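Side-chain contacts in dehydroquinate synthase (Thermus thermophilus, PDB 1UJN), which probably catalyses the metal- and NAD-dependent conversion of 3-deoxy-D-arabino-heptulosonate 7-phosphate to 3-dehydroquinate, the second step of chorismate biosynthesis: residues A63-E68 / G93-D98; K72-L77 / A105-G110; G133-L136 / K140-V143. All coordinates share one frame; numbering follows the deposited sequence.

Contact 1 of 3, residues A63-E68 / G93-D98; sequences AAKSLE and GGTLTD
Lys65 reaches over to helix 94-106 and ends on the carboxylate of Asp98. Its CB already points toward that helix. CG, anti to the carbonyl carbon (chi1 -69°), comes within 3.7 Å of the backbone O of Thr95. One carbon further, CD of Lys65 rests 4.0 Å from CG2 of Thr95 and 3.8 Å from CB of Asp98, an apolar contact for this part of the chain. The chain is straight up to there and bends at chi3 (58°), which brings CE to 3.4 Å from Asp98 OD1 and turns the ammonium group onto it. NZ closes the salt bridge to OD1 at 2.7 Å, arriving on the anti side of the carboxylate and 25° out of its plane. The helix follows strand 87-92 and starts after Gly93, its N-cap; this glycine-rich turn between a parallel strand and a helix resembles dinucleotide-binding turns. The side chains of Asp98 and Lys131, a predicted NAD(+)-binding residue, are about 6 Å apart. A methionine here would probably leave Asp98 without this charge partner and Asn141 OD1 without its donor, for the same NZ also hydrogen-bonds that oxygen, which fixes the ammonium group from a second direction. Lys65 itself centres an inverse gamma turn, and just after it Ser66 caps the start of helix 67-80, its OG bonded to Val69 N.

Contact 2 of 3, residues K72-L77 / A105-G110; sequences KVLSWL and ATYLRG
Thr106, in the last turn of helix 94-106, is brushed by Leu74, whose CD2 stands 4.3 Å from Thr106 OG1; that hydroxyl is hydrogen-bonded to Tyr70 OH and to the backbone O of Phe102. At Tyr107 the chain leaves the helix, and the side chain takes over the contact. With CG anti to the backbone N (chi1 179°), it runs past Leu74 in the opposite direction, CD2 of Leu74 lying 3.9 Å from Tyr107 CB. Leu77 lies over one ring face: its CB sits 3.9 Å from the centroid of the Tyr107 ring, 19° off the normal, a CH-pi contact. CD1 of Leu77 adds a touch at CG of the Tyr107 ring, 3.9 Å away. Leu108 covers the opposite face with its CG, offset toward the rim. A type II turn over 106-109 overlaps a type I' turn over 107-110, and Arg109 NE hydrogen-bonds Thr132 O of the second subunit. Tyrosine suits its place by offering flat faces to the leucines and a hydroxyl that reaches Leu82 O. With that hydroxyl satisfied, the ring can be buried between Leu77 and Leu108, and since no hydrogen bond joins the two segments, their grip depends on shape rather than polarity.

Contact 3 of 3, residues G133-L136 / K140-V143; sequences GINL and KNLV
A classic beta bulge joins strand 131-136 to the chain leading into strand 144-146, with Leu142 and Val143 both facing Ile134. The regular bond of the pair runs from Ile134 N to Val143 O, 2.8 Å long, while the return from Leu142 N to Ile134 O is weak. Gly133 suits the place next to it because a CB there would clash with the Val143 carbonyl, and its backbone angles by themselves already call for glycine. Ile134 and Val143 point the same way side by side, with Leu136 crossing the valine at about a right angle, its CD1 3.6 Å from Val143 CG2 and 3.9 Å from Leu142 CB. Lys140, a predicted NAD(+)-binding residue, opens the second segment. The amide of Asn135, with CG anti to the carbonyl carbon (chi1 -52°), reaches this segment, and its OD1 takes the backbone N-H of Asn141 on a lone pair in the carbonyl plane, 2.8 Å away with 166° at the hydrogen. Asparagine suits the place because its amide offers this acceptor and also a donor, ND2, to Glu62 OE1; the two bonds fix which way round it lies. The aliphatic chain of Lys140 passes obliquely across this amide, CD lying 3.6 Å from Asn135 CG. Asn141 takes left-handed backbone angles (phi 44°), which asparagine tolerates better than most residues.

How the contacts relate
All three contacts fall within the N-terminal part of dehydroquinate synthase. Contacts 1 and 2, about 14 Å apart between centres, alternate their segments along the chain: contact 1 joins the turn before helix 67-80 to the first turn of helix 94-106, and contact 2 joins the later part of the first helix to the chain leaving the second. Contact 3 follows both in sequence, on strand 131-136. Its centre is about 9 Å from that of contact 1, and they touch directly, the backbone O of Lys65 bonding Asn135 N and Leu67 packing on Ile134. Contacts 2 and 3, about 16 Å apart between centres, both touch the second subunit; the predicted cofactor region thus lies close to the dimer interface.

Contact 1 of 3, residues A63-E68 / G93-D98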
# COMPACT_ATOMS: atom_id res chain seq x y z
N ALA A 63 5.76 20.07 -0.16
CA ALA A 63 6.57 19.68 0.99
C ALA A 63 5.85 18.66 1.87
O ALA A 63 6.48 17.89 2.59
CB ALA A 63 6.95 20.91 1.81
N ALA A 64 4.52 18.66 1.82
CA ALA A 64 3.72 17.73 2.61
C ALA A 64 3.81 16.31 2.06
O ALA A 64 3.55 15.34 2.78
CB ALA A 64 2.26 18.18 2.64
N LYS A 65 4.15 16.19 0.79
CA LYS A 65 4.26 14.89 0.15
C LYS A 65 5.70 14.38 0.21
O LYS A 65 6.36 14.23 -0.82
CB LYS A 65 3.76 14.97 -1.29
CG LYS A 65 2.26 15.20 -1.39
CD LYS A 65 1.78 15.48 -2.81
CE LYS A 65 2.13 14.35 -3.78
NZ LYS A 65 1.52 14.61 -5.12
N SER A 66 6.16 14.10 1.42
CA SER A 66 7.52 13.63 1.64
C SER A 66 7.55 12.48 2.64
O SER A 66 6.61 12.27 3.40
CB SER A 66 8.38 14.76 2.19
OG SER A 66 7.99 15.07 3.52
N LEU A 67 8.66 11.74 2.64
CA LEU A 67 8.83 10.61 3.55
C LEU A 67 8.83 11.08 4.99
O LEU A 67 8.34 10.40 5.88
CB LEU A 67 10.14 9.87 3.24
CG LEU A 67 10.17 8.99 1.99
CD1 LEU A 67 11.61 8.65 1.62
CD2 LEU A 67 9.36 7.73 2.25
N GLU A 68 9.38 12.27 5.22
CA GLU A 68 9.44 12.81 6.57
C GLU A 68 8.06 13.10 7.15
O GLU A 68 7.76 12.72 8.28
CB GLU A 68 10.28 14.08 6.61
CG GLU A 68 10.47 14.63 8.01
CD GLU A 68 11.03 13.59 8.97
OE1 GLU A 68 12.22 13.22 8.82
OE2 GLU A 68 10.28 13.14 9.86
N GLY A 93 -6.28 20.36 0.08
CA GLY A 93 -6.22 20.22 -1.36
C GLY A 93 -5.58 18.91 -1.78
O GLY A 93 -5.41 18.01 -0.96
N GLY A 94 -5.20 18.82 -3.06
CA GLY A 94 -4.60 17.62 -3.60
C GLY A 94 -3.41 17.03 -2.86
O GLY A 94 -3.30 15.81 -2.74
N THR A 95 -2.52 17.88 -2.37
CA THR A 95 -1.35 17.39 -1.66
C THR A 95 -1.74 16.71 -0.35
O THR A 95 -1.13 15.73 0.06
CB THR A 95 -0.34 18.53 -1.38
OG1 THR A 95 -0.99 19.56 -0.61
CG2 THR A 95 0.16 19.12 -2.68
N LEU A 96 -2.77 17.25 0.31
CA LEU A 96 -3.22 16.68 1.58
C LEU A 96 -3.91 15.35 1.37
O LEU A 96 -3.72 14.43 2.16
CB LEU A 96 -4.17 17.64 2.30
CG LEU A 96 -3.61 18.38 3.53
CD1 LEU A 96 -3.27 17.37 4.62
CD2 LEU A 96 -2.38 19.19 3.14
N THR A 97 -4.72 15.24 0.32
CA THR A 97 -5.40 13.97 0.09
C THR A 97 -4.40 12.94 -0.42
O THR A 97 -4.53 11.76 -0.13
CB THR A 97 -6.58 14.11 -0.90
OG1 THR A 97 -6.19 14.89 -2.03
CG2 THR A 97 -7.76 14.79 -0.21
N ASP A 98 -3.38 13.40 -1.15
CA ASP A 98 -2.34 12.50 -1.65
C ASP A 98 -1.61 11.89 -0.45
O ASP A 98 -1.48 10.67 -0.34
CB ASP A 98 -1.34 13.27 -2.53
CG ASP A 98 -1.82 13.43 -3.97
OD1 ASP A 98 -1.14 14.14 -4.74
OD2 ASP A 98 -2.86 12.85 -4.33

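Contact 2 of 3, residues K72-L77 / A105-G110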
# COMPACT_ATOMS: atom_id res chain seq x y z
N LYS A 72 5.94 11.16 10.12
CA LYS A 72 5.42 11.95 11.24
C LYS A 72 3.94 11.68 11.47
O LYS A 72 3.52 11.47 12.61
CB LYS A 72 5.62 13.45 10.97
CG LYS A 72 5.36 14.32 12.19
CD LYS A 72 5.74 15.78 11.92
CE LYS A 72 4.67 16.50 11.12
NZ LYS A 72 3.57 16.98 12.00
N VAL A 73 3.16 11.67 10.40
CA VAL A 73 1.73 11.41 10.53
C VAL A 73 1.47 10.00 11.05
O VAL A 73 0.64 9.80 11.93
CB VAL A 73 0.99 11.62 9.18
CG1 VAL A 73 -0.51 11.37 9.36
CG2 VAL A 73 1.24 13.04 8.67
N LEU A 74 2.19 9.02 10.52
CA LEU A 74 2.02 7.64 10.98
C LEU A 74 2.31 7.50 12.48
O LEU A 74 1.56 6.86 13.21
CB LEU A 74 2.91 6.70 10.16
CG LEU A 74 2.49 6.51 8.70
CD1 LEU A 74 3.64 5.88 7.92
CD2 LEU A 74 1.24 5.62 8.62
N SER A 75 3.41 8.09 12.94
CA SER A 75 3.75 8.01 14.35
C SER A 75 2.73 8.74 15.21
O SER A 75 2.46 8.35 16.35
CB SER A 75 5.15 8.58 14.59
OG SER A 75 6.14 7.67 14.13
N TRP A 76 2.14 9.79 14.65
CA TRP A 76 1.14 10.57 15.36
C TRP A 76 -0.08 9.67 15.61
O TRP A 76 -0.62 9.64 16.71
CB TRP A 76 0.75 11.80 14.53
CG TRP A 76 -0.32 12.64 15.15
CD1 TRP A 76 -0.25 13.37 16.30
CD2 TRP A 76 -1.66 12.81 14.66
NE1 TRP A 76 -1.45 13.98 16.56
CE2 TRP A 76 -2.34 13.65 15.57
CE3 TRP A 76 -2.35 12.32 13.54
CZ2 TRP A 76 -3.67 14.02 15.39
CZ3 TRP A 76 -3.68 12.70 13.36
CH2 TRP A 76 -4.32 13.54 14.28
N LEU A 77 -0.49 8.93 14.58
CA LEU A 77 -1.63 8.02 14.71
C LEU A 77 -1.31 6.90 15.71
O LEU A 77 -2.12 6.58 16.57
CB LEU A 77 -1.98 7.41 13.35
CG LEU A 77 -2.46 8.39 12.27
CD1 LEU A 77 -2.67 7.65 10.95
CD2 LEU A 77 -3.75 9.03 12.71
N ALA A 105 -3.86 4.33 3.54
CA ALA A 105 -3.64 3.08 2.82
C ALA A 105 -2.64 2.16 3.49
O ALA A 105 -2.70 0.95 3.30
CB ALA A 105 -3.19 3.38 1.39
N THR A 106 -1.74 2.72 4.29
CA THR A 106 -0.69 1.92 4.89
C THR A 106 -0.65 1.79 6.40
O THR A 106 0.00 0.89 6.92
CB THR A 106 0.68 2.41 4.40
OG1 THR A 106 0.85 3.79 4.74
CG2 THR A 106 0.78 2.25 2.86
N TYR A 107 -1.33 2.68 7.11
CA TYR A 107 -1.36 2.60 8.57
C TYR A 107 -2.08 1.30 8.92
O TYR A 107 -3.22 1.09 8.50
CB TYR A 107 -2.12 3.80 9.17
CG TYR A 107 -2.20 3.77 10.69
CD1 TYR A 107 -1.05 3.85 11.46
CD2 TYR A 107 -3.42 3.62 11.34
CE1 TYR A 107 -1.10 3.78 12.85
CE2 TYR A 107 -3.49 3.55 12.74
CZ TYR A 107 -2.32 3.63 13.49
OH TYR A 107 -2.37 3.55 14.86
N LEU A 108 -1.41 0.42 9.67
CA LEU A 108 -1.95 -0.88 10.05
C LEU A 108 -2.40 -1.66 8.81
O LEU A 108 -3.30 -2.50 8.87
CB LEU A 108 -3.12 -0.71 11.03
CG LEU A 108 -2.78 0.02 12.33
CD1 LEU A 108 -4.02 0.16 13.20
CD2 LEU A 108 -1.68 -0.74 13.07
N ARG A 109 -1.74 -1.39 7.70
CA ARG A 109 -2.00 -2.00 6.41
C ARG A 109 -3.31 -1.54 5.78
O ARG A 109 -3.84 -2.20 4.88
CB ARG A 109 -1.95 -3.54 6.49
CG ARG A 109 -0.64 -4.09 7.06
CD ARG A 109 -0.43 -5.55 6.69
NE ARG A 109 0.78 -6.10 7.30
CZ ARG A 109 0.82 -6.68 8.49
NH1 ARG A 109 -0.28 -6.80 9.22
NH2 ARG A 109 1.98 -7.15 8.96
N GLY A 110 -3.83 -0.42 6.25
CA GLY A 110 -5.04 0.12 5.65
C GLY A 110 -6.24 0.40 6.53
O GLY A 110 -6.79 -0.51 7.15

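Contact 3 of 3, residues G133-L136 / K140-V143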
# COMPACT_ATOMS: atom_id res chain seq x y z
N GLY A 133 -0.17 9.14 -2.58
CA GLY A 133 1.27 8.97 -2.61
C GLY A 133 2.08 10.19 -2.22
O GLY A 133 1.53 11.23 -1.86
N ILE A 134 3.39 10.05 -2.30
CA ILE A 134 4.31 11.12 -1.94
C ILE A 134 5.45 11.19 -2.96
O ILE A 134 5.52 10.37 -3.88
CB ILE A 134 4.90 10.88 -0.53
CG1 ILE A 134 5.58 9.52 -0.47
CG2 ILE A 134 3.78 10.94 0.53
CD1 ILE A 134 6.35 9.25 0.81
N ASN A 135 6.33 12.17 -2.78
CA ASN A 135 7.47 12.35 -3.69
C ASN A 135 8.76 11.83 -3.07
O ASN A 135 8.82 11.56 -1.87
CB ASN A 135 7.68 13.84 -4.01
CG ASN A 135 6.42 14.53 -4.49
OD1 ASN A 135 5.71 14.02 -5.36
ND2 ASN A 135 6.14 15.71 -3.94
N LEU A 136 9.78 11.72 -3.91
CA LEU A 136 11.12 11.29 -3.49
C LEU A 136 12.06 12.31 -4.13
O LEU A 136 11.69 13.01 -5.07
CB LEU A 136 11.46 9.90 -4.03
CG LEU A 136 10.70 8.68 -3.53
CD1 LEU A 136 11.14 7.45 -4.32
CD2 LEU A 136 10.97 8.49 -2.05
N LYS A 140 8.78 13.22 -8.57
CA LYS A 140 7.44 13.40 -8.04
C LYS A 140 6.62 12.12 -8.14
O LYS A 140 6.77 11.35 -9.09
CB LYS A 140 6.70 14.49 -8.82
CG LYS A 140 7.34 15.87 -8.77
CD LYS A 140 7.20 16.49 -7.39
CE LYS A 140 7.66 17.94 -7.41
NZ LYS A 140 7.53 18.59 -6.07
N ASN A 141 5.76 11.91 -7.15
CA ASN A 141 4.84 10.77 -7.12
C ASN A 141 5.44 9.42 -7.50
O ASN A 141 4.93 8.75 -8.40
CB ASN A 141 3.66 11.07 -8.04
CG ASN A 141 2.99 12.39 -7.71
OD1 ASN A 141 2.53 12.60 -6.59
ND2 ASN A 141 2.92 13.29 -8.69
N LEU A 142 6.49 9.00 -6.81
CA LEU A 142 7.12 7.72 -7.11
C LEU A 142 6.78 6.65 -6.09
O LEU A 142 7.14 5.48 -6.27
CB LEU A 142 8.63 7.89 -7.22
CG LEU A 142 9.10 8.80 -8.36
CD1 LEU A 142 10.62 8.92 -8.31
CD2 LEU A 142 8.66 8.23 -9.69
N VAL A 143 6.10 7.04 -5.02
CA VAL A 143 5.71 6.11 -3.96
C VAL A 143 4.26 6.38 -3.63
O VAL A 143 3.86 7.53 -3.47
CB VAL A 143 6.56 6.31 -2.69
CG1 VAL A 143 6.21 5.24 -1.64
CG2 VAL A 143 8.05 6.23 -3.05